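Family 88 glycosyl hydrolase (PDB 5NOA) probably degrades complex plant glycans such as arabinogalactan proteins in a gut bacterium, either as a family 88 type hydrolase or as a related polysaccharide lyase. Local coordinates at residues Asp35-Val40 and Tyr69-Lys74; Ile119-Tyr124 and Ile137-Glu142; Cys267-Gly272 and Leu279-Ala284. One frame throughout, in Å; residues are numbered along the deposited sequence.

Contact 1: residues Asp35-Val40 and Tyr69-Lys74; sequences DIIHKV and YFLTNK
His38 and Thr72 reach for each other from opposite directions where helix 29-47 passes the end of helix 56-72, and around them two kinds of interaction can be told apart. The first is apolar packing. The imidazole of His38 comes obliquely on the threonine, its CE1 lying 3.6 Å from Thr72 CG2, while the extended chain of Lys74 passes the same ring at a slant, its CD 3.9 Å from His38 ND1. One residue earlier on each helix, Ile37 and Leu71 meet at about a right angle through their last methyls, CD1 of Ile37 to CD2 of Leu71 at 3.6 Å; Ile37 also leans on Ala368, Cys369 and Val372 of helix 358-377.

The second kind is polar. With OG1 set between the backbone N and the carbonyl carbon (chi1 69°), Thr72 keeps its hydroxyl close to its own backbone: it bonds Ala68 O and takes a weak bond from Lys74 N at 3.3 Å. Asn73 turns the chain out of the helix with positive phi, and Lys74 stands at the N-cap position of helix 75-87. A water links the segments, giving a hydrogen to His38 O and accepting one from Lys74 NZ, each at 3.1 Å. His38 ND1 bonds Tyr77 OH. Were His38 replaced by an alanine, the hydroxyl of Tyr77 would probably lose this partner and a gap would open beside Thr72 and Lys74. The ammonium of Lys74, 4.4 Å from ND1 of His38, is likely to disfavour a second positive charge on the imidazole.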
loop_
_atom_site.group_PDB
_atom_site.type_symbol
_atom_site.label_atom_id
_atom_site.label_comp_id
_atom_site.label_asym_id
_atom_site.label_seq_id
_atom_site.Cartn_x
_atom_site.Cartn_y
_atom_site.Cartn_z
ATOM N N ASP A 35 3.777 -6.304 -20.738
ATOM C CA ASP A 35 3.634 -5.188 -21.670
ATOM C C ASP A 35 2.780 -4.053 -21.052
ATOM O O ASP A 35 3.097 -2.871 -21.237
ATOM C CB ASP A 35 3.026 -5.654 -23.001
ATOM C CG ASP A 35 3.945 -6.502 -23.838
ATOM O OD1 ASP A 35 5.164 -6.510 -23.604
ATOM O OD2 ASP A 35 3.416 -7.168 -24.758
ATOM N N ILE A 36 1.741 -4.405 -20.325
ATOM C CA ILE A 36 0.934 -3.400 -19.634
ATOM C C ILE A 36 1.766 -2.658 -18.579
ATOM O O ILE A 36 1.707 -1.430 -18.490
ATOM C CB ILE A 36 -0.312 -4.059 -19.007
ATOM C CG1 ILE A 36 -1.315 -4.416 -20.089
ATOM C CG2 ILE A 36 -0.928 -3.171 -17.946
ATOM C CD1 ILE A 36 -2.457 -5.332 -19.659
ATOM N N ILE A 37 2.548 -3.392 -17.801
ATOM C CA ILE A 37 3.406 -2.762 -16.803
ATOM C C ILE A 37 4.330 -1.712 -17.431
ATOM O O ILE A 37 4.418 -0.597 -16.939
ATOM C CB ILE A 37 4.234 -3.825 -16.044
ATOM C CG1 ILE A 37 3.314 -4.615 -15.114
ATOM C CG2 ILE A 37 5.375 -3.227 -15.235
ATOM C CD1 ILE A 37 3.877 -5.938 -14.630
ATOM N N HIS A 38 4.974 -2.059 -18.548
ATOM C CA HIS A 38 5.850 -1.103 -19.192
ATOM C C HIS A 38 5.082 0.091 -19.779
ATOM O O HIS A 38 5.539 1.233 -19.724
ATOM C CB HIS A 38 6.702 -1.792 -20.250
ATOM C CG HIS A 38 7.688 -2.728 -19.660
ATOM N ND1 HIS A 38 8.514 -2.352 -18.616
ATOM C CD2 HIS A 38 8.016 -4.001 -19.968
ATOM C CE1 HIS A 38 9.289 -3.381 -18.298
ATOM N NE2 HIS A 38 9.021 -4.383 -19.117
ATOM N N LYS A 39 3.888 -0.158 -20.313
ATOM C CA LYS A 39 3.074 0.929 -20.858
ATOM C C LYS A 39 2.676 1.922 -19.744
ATOM O O LYS A 39 2.768 3.121 -19.900
ATOM C CB LYS A 39 1.843 0.354 -21.542
ATOM C CG LYS A 39 0.987 1.361 -22.285
ATOM C CD LYS A 39 -0.205 0.681 -22.959
ATOM C CE LYS A 39 -1.105 -0.107 -21.982
ATOM N NZ LYS A 39 -2.580 -0.067 -22.248
ATOM N N VAL A 40 2.243 1.386 -18.622
ATOM C CA VAL A 40 1.795 2.167 -17.487
ATOM C C VAL A 40 2.949 2.936 -16.849
ATOM O O VAL A 40 2.841 4.129 -16.556
ATOM C CB VAL A 40 1.096 1.240 -16.465
ATOM C CG1 VAL A 40 0.860 1.905 -15.134
ATOM C CG2 VAL A 40 -0.226 0.756 -17.060
ATOM N N TYR A 69 10.660 -2.793 -11.086
ATOM C CA TYR A 69 12.079 -3.034 -11.298
ATOM C C TYR A 69 12.452 -4.433 -10.858
ATOM O O TYR A 69 13.173 -5.145 -11.555
ATOM C CB TYR A 69 12.942 -1.986 -10.575
ATOM C CG TYR A 69 14.395 -2.262 -10.796
ATOM C CD1 TYR A 69 14.935 -2.143 -12.066
ATOM C CD2 TYR A 69 15.199 -2.763 -9.783
ATOM C CE1 TYR A 69 16.252 -2.439 -12.298
ATOM C CE2 TYR A 69 16.548 -3.073 -10.021
ATOM C CZ TYR A 69 17.048 -2.913 -11.284
ATOM O OH TYR A 69 18.363 -3.221 -11.518
ATOM N N PHE A 70 11.985 -4.851 -9.684
ATOM C CA PHE A 70 12.281 -6.215 -9.220
ATOM C C PHE A 70 11.760 -7.264 -10.206
ATOM O O PHE A 70 12.390 -8.311 -10.405
ATOM C CB PHE A 70 11.658 -6.490 -7.858
ATOM C CG PHE A 70 12.165 -5.631 -6.759
ATOM C CD1 PHE A 70 13.397 -5.007 -6.807
ATOM C CD2 PHE A 70 11.365 -5.425 -5.646
ATOM C CE1 PHE A 70 13.837 -4.219 -5.763
ATOM C CE2 PHE A 70 11.808 -4.646 -4.599
ATOM C CZ PHE A 70 13.048 -4.046 -4.658
ATOM N N LEU A 71 10.595 -7.024 -10.799
ATOM C CA LEU A 71 10.013 -7.974 -11.751
ATOM C C LEU A 71 10.738 -7.991 -13.083
ATOM O O LEU A 71 10.991 -9.070 -13.615
ATOM C CB LEU A 71 8.539 -7.649 -11.992
ATOM C CG LEU A 71 7.781 -8.651 -12.840
ATOM C CD1 LEU A 71 7.363 -9.828 -11.982
ATOM C CD2 LEU A 71 6.539 -8.009 -13.457
ATOM N N THR A 72 11.034 -6.813 -13.617
ATOM C CA THR A 72 11.455 -6.678 -15.013
ATOM C C THR A 72 12.915 -6.334 -15.209
ATOM O O THR A 72 13.424 -6.462 -16.322
ATOM C CB THR A 72 10.655 -5.584 -15.752
ATOM O OG1 THR A 72 11.004 -4.281 -15.261
ATOM C CG2 THR A 72 9.179 -5.796 -15.633
ATOM N N ASN A 73 13.589 -5.840 -14.181
ATOM C CA ASN A 73 14.990 -5.404 -14.298
ATOM C C ASN A 73 15.244 -4.281 -15.287
ATOM O O ASN A 73 16.374 -4.055 -15.682
ATOM C CB ASN A 73 15.911 -6.614 -14.529
ATOM C CG ASN A 73 15.917 -7.538 -13.330
ATOM O OD1 ASN A 73 15.397 -8.651 -13.377
ATOM N ND2 ASN A 73 16.485 -7.061 -12.237
ATOM N N LYS A 74 14.224 -3.491 -15.610
ATOM C CA LYS A 74 14.422 -2.423 -16.586
ATOM C C LYS A 74 15.254 -1.288 -15.935
ATOM O O LYS A 74 14.832 -0.679 -14.951
ATOM C CB LYS A 74 13.085 -1.886 -17.089
ATOM C CG LYS A 74 13.238 -0.851 -18.177
ATOM C CD LYS A 74 11.954 -0.599 -18.941
ATOM C CE LYS A 74 12.247 0.226 -20.167
ATOM N NZ LYS A 74 11.034 0.292 -21.003
HETATM O O HOH W 1 8.575 1.636 -19.688
#

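Contact 2: residues Ile119-Tyr124 and Ile137-Glu142; sequences ICFQTY and IARARE
Helices 120-130 and 135-149 follow each other in the chain and pack side by side, consistent with the helical-hairpin barrel of the clan, and Phe121 and Ala140 have the nearest CA atoms of the two segments. The short segments run roughly against each other, at 135°, their axes 9.5 Å apart at closest approach. Ala140 sits over one face of the phenyl ring, its small side chain letting the backbone CA approach. That CA stands 3.6 Å above the centroid of the Phe121 ring and 3° off the ring normal, a CH-pi contact almost exactly over the middle of the face. The methyl is shifted to the CG end of that face, Ala140 CB 3.6 Å from Phe121 CG. CG anti to the carbonyl carbon (chi1 -56°) sends the Phe121 ring toward helix 135-149, and chi2 turns its face to Ala140.

Arg139 adds to the same patch more loosely: its CG comes within 4.4 Å of Phe121 CE1. At the next turn the two helices are joined by a slighter touch, Ile137 CG2 lying 4.1 Å from Tyr124 O. The Tyr124 ring is itself covered on one face by Cys120 O of its own helix, while its hydroxyl bonds Lys91 O.

The guanidinium of Arg139 is pinned beside this packing. NH1 makes a salt bridge to Glu142 OE1 at 3.0 Å, approaching from above the carboxylate plane, and a second one to Asp96; NH2 bonds Ser95 O and Ala93 O. Between them, two carboxylates and two carbonyls would probably stabilise the arginine's positive charge and hold its head in place, leaving the aliphatic CG to lie by the phenyl ring in this buried interface.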
loop_
_atom_site.group_PDB
_atom_site.type_symbol
_atom_site.label_atom_id
_atom_site.label_comp_id
_atom_site.label_asym_id
_atom_site.label_seq_id
_atom_site.Cartn_x
_atom_site.Cartn_y
_atom_site.Cartn_z
ATOM N N ILE A 119 7.191 6.390 4.604
ATOM C CA ILE A 119 7.109 5.410 3.536
ATOM C C ILE A 119 8.262 5.541 2.567
ATOM O O ILE A 119 8.698 4.534 1.984
ATOM C CB ILE A 119 5.733 5.422 2.841
ATOM C CG1 ILE A 119 5.756 4.608 1.520
ATOM C CG2 ILE A 119 5.210 6.824 2.603
ATOM C CD1 ILE A 119 4.387 4.360 0.894
ATOM N N CYS A 120 8.807 6.742 2.378
ATOM C CA CYS A 120 10.006 6.880 1.541
ATOM C C CYS A 120 11.140 5.932 1.972
ATOM O O CYS A 120 11.912 5.494 1.138
ATOM C CB CYS A 120 10.465 8.337 1.534
ATOM S SG CYS A 120 10.933 9.023 3.124
ATOM N N PHE A 121 11.233 5.647 3.269
ATOM C CA PHE A 121 12.261 4.758 3.767
ATOM C C PHE A 121 12.177 3.370 3.161
ATOM O O PHE A 121 13.200 2.678 3.107
ATOM C CB PHE A 121 12.208 4.644 5.304
ATOM C CG PHE A 121 12.308 5.947 6.089
ATOM C CD1 PHE A 121 12.879 7.089 5.560
ATOM C CD2 PHE A 121 11.883 5.978 7.427
ATOM C CE1 PHE A 121 12.998 8.247 6.335
ATOM C CE2 PHE A 121 12.006 7.102 8.188
ATOM C CZ PHE A 121 12.562 8.246 7.648
ATOM N N GLN A 122 10.976 2.941 2.736
ATOM C CA GLN A 122 10.870 1.644 2.061
ATOM C C GLN A 122 11.733 1.600 0.809
ATOM O O GLN A 122 12.433 0.616 0.528
ATOM C CB GLN A 122 9.435 1.321 1.682
ATOM C CG GLN A 122 8.493 1.226 2.866
ATOM C CD GLN A 122 7.104 0.759 2.475
ATOM O OE1 GLN A 122 6.959 -0.081 1.566
ATOM N NE2 GLN A 122 6.078 1.239 3.173
ATOM N N THR A 123 11.635 2.664 0.021
ATOM C CA THR A 123 12.418 2.765 -1.212
ATOM C C THR A 123 13.896 2.968 -0.918
ATOM O O THR A 123 14.745 2.357 -1.565
ATOM C CB THR A 123 11.822 3.839 -2.129
ATOM O OG1 THR A 123 10.514 3.396 -2.544
ATOM C CG2 THR A 123 12.652 4.043 -3.359
ATOM N N TYR A 124 14.204 3.774 0.100
ATOM C CA TYR A 124 15.606 3.957 0.432
ATOM C C TYR A 124 16.249 2.632 0.832
ATOM O O TYR A 124 17.385 2.348 0.427
ATOM C CB TYR A 124 15.790 4.997 1.506
ATOM C CG TYR A 124 15.215 6.357 1.218
ATOM C CD1 TYR A 124 14.905 6.786 -0.069
ATOM C CD2 TYR A 124 14.928 7.220 2.254
ATOM C CE1 TYR A 124 14.332 8.022 -0.294
ATOM C CE2 TYR A 124 14.376 8.462 2.036
ATOM C CZ TYR A 124 14.089 8.885 0.757
ATOM O OH TYR A 124 13.518 10.098 0.473
ATOM N N ILE A 137 20.346 4.740 4.233
ATOM C CA ILE A 137 19.436 4.396 5.307
ATOM C C ILE A 137 19.750 5.115 6.623
ATOM O O ILE A 137 19.135 4.854 7.649
ATOM C CB ILE A 137 19.332 2.882 5.535
ATOM C CG1 ILE A 137 20.666 2.277 5.916
ATOM C CG2 ILE A 137 18.722 2.225 4.311
ATOM C CD1 ILE A 137 20.549 0.855 6.383
ATOM N N ALA A 138 20.688 6.057 6.596
ATOM C CA ALA A 138 21.071 6.764 7.829
ATOM C C ALA A 138 19.880 7.473 8.459
ATOM O O ALA A 138 19.648 7.360 9.667
ATOM C CB ALA A 138 22.222 7.710 7.528
ATOM N N ARG A 139 19.175 8.245 7.645
ATOM C CA ARG A 139 18.036 8.972 8.163
ATOM C C ARG A 139 16.940 7.997 8.596
ATOM O O ARG A 139 16.319 8.190 9.642
ATOM C CB ARG A 139 17.506 9.999 7.189
ATOM C CG ARG A 139 16.307 10.768 7.727
ATOM C CD ARG A 139 16.648 11.633 8.881
ATOM N NE ARG A 139 15.598 12.600 9.091
ATOM C CZ ARG A 139 15.657 13.636 9.919
ATOM N NH1 ARG A 139 16.682 13.809 10.734
ATOM N NH2 ARG A 139 14.680 14.523 9.957
ATOM N N ALA A 140 16.655 6.970 7.777
ATOM C CA ALA A 140 15.620 6.012 8.141
ATOM C C ALA A 140 15.887 5.427 9.526
ATOM O O ALA A 140 15.010 5.335 10.375
ATOM C CB ALA A 140 15.548 4.914 7.120
ATOM N N ARG A 141 17.143 5.017 9.738
ATOM C CA ARG A 141 17.496 4.429 11.018
ATOM C C ARG A 141 17.428 5.449 12.163
ATOM O O ARG A 141 16.935 5.140 13.239
ATOM C CB ARG A 141 18.908 3.828 10.976
ATOM C CG ARG A 141 19.029 2.516 10.199
ATOM C CD ARG A 141 20.408 1.880 10.348
ATOM N NE ARG A 141 20.611 1.749 11.776
ATOM C CZ ARG A 141 21.762 1.792 12.417
ATOM N NH1 ARG A 141 22.919 1.802 11.756
ATOM N NH2 ARG A 141 21.764 1.836 13.740
ATOM N N GLU A 142 17.911 6.664 11.933
ATOM C CA GLU A 142 17.900 7.694 12.971
ATOM C C GLU A 142 16.464 7.935 13.429
ATOM O O GLU A 142 16.166 7.959 14.607
ATOM C CB GLU A 142 18.496 9.001 12.432
ATOM C CG GLU A 142 18.441 10.131 13.452
ATOM C CD GLU A 142 18.727 11.519 12.883
ATOM O OE1 GLU A 142 18.653 11.758 11.643
ATOM O OE2 GLU A 142 19.008 12.410 13.734
#

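Contact 3: residues Cys267-Gly272 and Leu279-Ala284; sequences CQQPEG and LDAQHA
Leu279 and Cys267 make the apolar half of this contact, and Gln269 with Ala281 the other. The Leu279 side chain starts away from the other segment, yet its end returns: CD2 reaches 3.6 Å from Cys267 CB and 4.0 Å from Cys267 SG, so a single methyl lies against both atoms of the short cysteine side chain. The bond from CA to CB of Cys267 heads for the other segment, which brings CB to this methyl. Cys267 also touches Met278; Leu279 touches Phe224 besides.

Gln269 arrives by a bend. Its second torsion (chi2 -60°) folds the chain back so that the amide group lies against the methyl of Ala281, whose CB is 3.8 Å from Gln269 OE1 and 4.0 Å from Gln269 NE2. The methyl thus meets the amide as a whole, in van der Waals contact alone.

The two backbones are shaped by their own bonds. A type I turn runs from Gln269 to Gly272 and is closed by Gly272 N to Gln269 O at 2.9 Å; the glycine's phi of 105° would press a side chain against the preceding carbonyl oxygen. Gln268 NE2 spans that turn to Gly272 O at 2.9 Å and also bonds Val316 O. In the other segment, OD1 of Asp280 takes weak bonds from the backbone N atoms of Gln282 and His283, while OD2 bonds Ser217 and Asn219.

Both segments belong to the long loop between helix 250-266 and helix 289-304, at the surface, with Gln268 resting on Lys319 and Ala320 of helix 310-328.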
loop_
_atom_site.group_PDB
_atom_site.type_symbol
_atom_site.label_atom_id
_atom_site.label_comp_id
_atom_site.label_asym_id
_atom_site.label_seq_id
_atom_site.Cartn_x
_atom_site.Cartn_y
_atom_site.Cartn_z
ATOM N N CYS A 267 -17.059 -8.747 -0.037
ATOM C CA CYS A 267 -17.779 -7.529 -0.420
ATOM C C CYS A 267 -17.335 -6.931 -1.755
ATOM O O CYS A 267 -17.714 -5.823 -2.111
ATOM C CB CYS A 267 -17.696 -6.453 0.661
ATOM S SG CYS A 267 -16.047 -5.806 0.966
ATOM N N GLN A 268 -16.688 -7.720 -2.587
ATOM C CA GLN A 268 -16.401 -7.287 -3.953
ATOM C C GLN A 268 -17.702 -7.043 -4.692
ATOM O O GLN A 268 -18.652 -7.811 -4.540
ATOM C CB GLN A 268 -15.583 -8.370 -4.672
ATOM C CG GLN A 268 -15.132 -8.003 -6.071
ATOM C CD GLN A 268 -14.368 -9.148 -6.734
ATOM O OE1 GLN A 268 -14.744 -10.299 -6.614
ATOM N NE2 GLN A 268 -13.309 -8.824 -7.451
ATOM N N GLN A 269 -17.766 -5.986 -5.500
ATOM C CA GLN A 269 -18.965 -5.804 -6.286
ATOM C C GLN A 269 -19.042 -6.862 -7.388
ATOM O O GLN A 269 -18.022 -7.405 -7.831
ATOM C CB GLN A 269 -19.014 -4.436 -6.952
ATOM C CG GLN A 269 -19.031 -3.283 -5.972
ATOM C CD GLN A 269 -20.229 -3.342 -5.051
ATOM O OE1 GLN A 269 -21.332 -3.621 -5.492
ATOM N NE2 GLN A 269 -20.004 -3.197 -3.767
ATOM N N PRO A 270 -20.249 -7.151 -7.839
ATOM C CA PRO A 270 -20.381 -8.053 -9.004
ATOM C C PRO A 270 -19.481 -7.681 -10.234
ATOM O O PRO A 270 -19.004 -8.554 -10.978
ATOM C CB PRO A 270 -21.872 -7.964 -9.302
ATOM C CG PRO A 270 -22.507 -7.628 -7.965
ATOM C CD PRO A 270 -21.565 -6.710 -7.319
ATOM N N GLU A 271 -19.257 -6.389 -10.426
ATOM C CA GLU A 271 -18.467 -5.857 -11.534
ATOM C C GLU A 271 -16.945 -6.013 -11.330
ATOM O O GLU A 271 -16.173 -5.713 -12.237
ATOM C CB GLU A 271 -18.765 -4.363 -11.680
ATOM C CG GLU A 271 -20.162 -4.096 -12.162
ATOM C CD GLU A 271 -21.205 -3.927 -11.063
ATOM O OE1 GLU A 271 -20.947 -4.113 -9.832
ATOM O OE2 GLU A 271 -22.318 -3.579 -11.480
ATOM N N GLY A 272 -16.511 -6.438 -10.146
ATOM C CA GLY A 272 -15.096 -6.757 -9.898
ATOM C C GLY A 272 -14.295 -5.754 -9.089
ATOM O O GLY A 272 -13.258 -6.094 -8.549
ATOM N N LEU A 279 -19.033 -1.598 1.897
ATOM C CA LEU A 279 -20.270 -2.314 2.197
ATOM C C LEU A 279 -21.518 -1.558 1.754
ATOM O O LEU A 279 -22.610 -2.005 2.036
ATOM C CB LEU A 279 -20.359 -2.634 3.686
ATOM C CG LEU A 279 -19.187 -3.378 4.291
ATOM C CD1 LEU A 279 -19.458 -3.695 5.752
ATOM C CD2 LEU A 279 -18.833 -4.641 3.566
ATOM N N ASP A 280 -21.378 -0.439 1.056
ATOM C CA ASP A 280 -22.545 0.341 0.644
ATOM C C ASP A 280 -22.273 0.984 -0.690
ATOM O O ASP A 280 -21.779 2.115 -0.753
ATOM C CB ASP A 280 -22.889 1.400 1.690
ATOM C CG ASP A 280 -24.204 2.155 1.376
ATOM O OD1 ASP A 280 -24.748 1.985 0.272
ATOM O OD2 ASP A 280 -24.668 2.959 2.224
ATOM N N ALA A 281 -22.574 0.247 -1.762
ATOM C CA ALA A 281 -22.311 0.754 -3.111
ATOM C C ALA A 281 -23.045 2.061 -3.416
ATOM O O ALA A 281 -22.511 2.898 -4.113
ATOM C CB ALA A 281 -22.655 -0.278 -4.172
ATOM N N GLN A 282 -24.220 2.287 -2.845
ATOM C CA GLN A 282 -24.987 3.502 -3.168
ATOM C C GLN A 282 -24.471 4.743 -2.473
ATOM O O GLN A 282 -24.740 5.858 -2.901
ATOM C CB GLN A 282 -26.481 3.324 -2.834
ATOM C CG GLN A 282 -27.151 2.082 -3.400
ATOM C CD GLN A 282 -26.902 1.917 -4.876
ATOM O OE1 GLN A 282 -26.407 0.875 -5.331
ATOM N NE2 GLN A 282 -27.240 2.949 -5.645
ATOM N N HIS A 283 -23.714 4.575 -1.404
ATOM C CA HIS A 283 -23.182 5.726 -0.682
ATOM C C HIS A 283 -22.276 6.584 -1.576
ATOM O O HIS A 283 -22.292 7.799 -1.517
ATOM C CB HIS A 283 -22.482 5.176 0.571
ATOM C CG HIS A 283 -21.726 6.168 1.359
ATOM N ND1 HIS A 283 -22.258 6.797 2.453
ATOM C CD2 HIS A 283 -20.473 6.657 1.208
ATOM C CE1 HIS A 283 -21.351 7.593 2.980
ATOM N NE2 HIS A 283 -20.255 7.517 2.248
ATOM N N ALA A 284 -21.429 5.924 -2.341
ATOM C CA ALA A 284 -20.474 6.558 -3.234
ATOM C C ALA A 284 -20.312 5.590 -4.363
ATOM O O ALA A 284 -19.526 4.650 -4.300
ATOM C CB ALA A 284 -19.151 6.837 -2.534
#

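Contacts 1, 2 and 3 follow one another along the chain, each closing before the next opens. Contacts 1 and 2 are neighbours: their centres lie 24 Å apart and their nearest atoms about 7 Å, and helix 56-72 of contact 1 touches helix 120-130 of contact 2 through Tyr69 on Leu130. Contact 3 is remote, its centre 30 Å from that of contact 1 and 37 Å from that of contact 2, and it lies across the chain's centre from contact 2. Two of the three thus join helices early in this largely helical fold, consistent with the helical barrel of its clan, whereas the third ties together a loop between later helices.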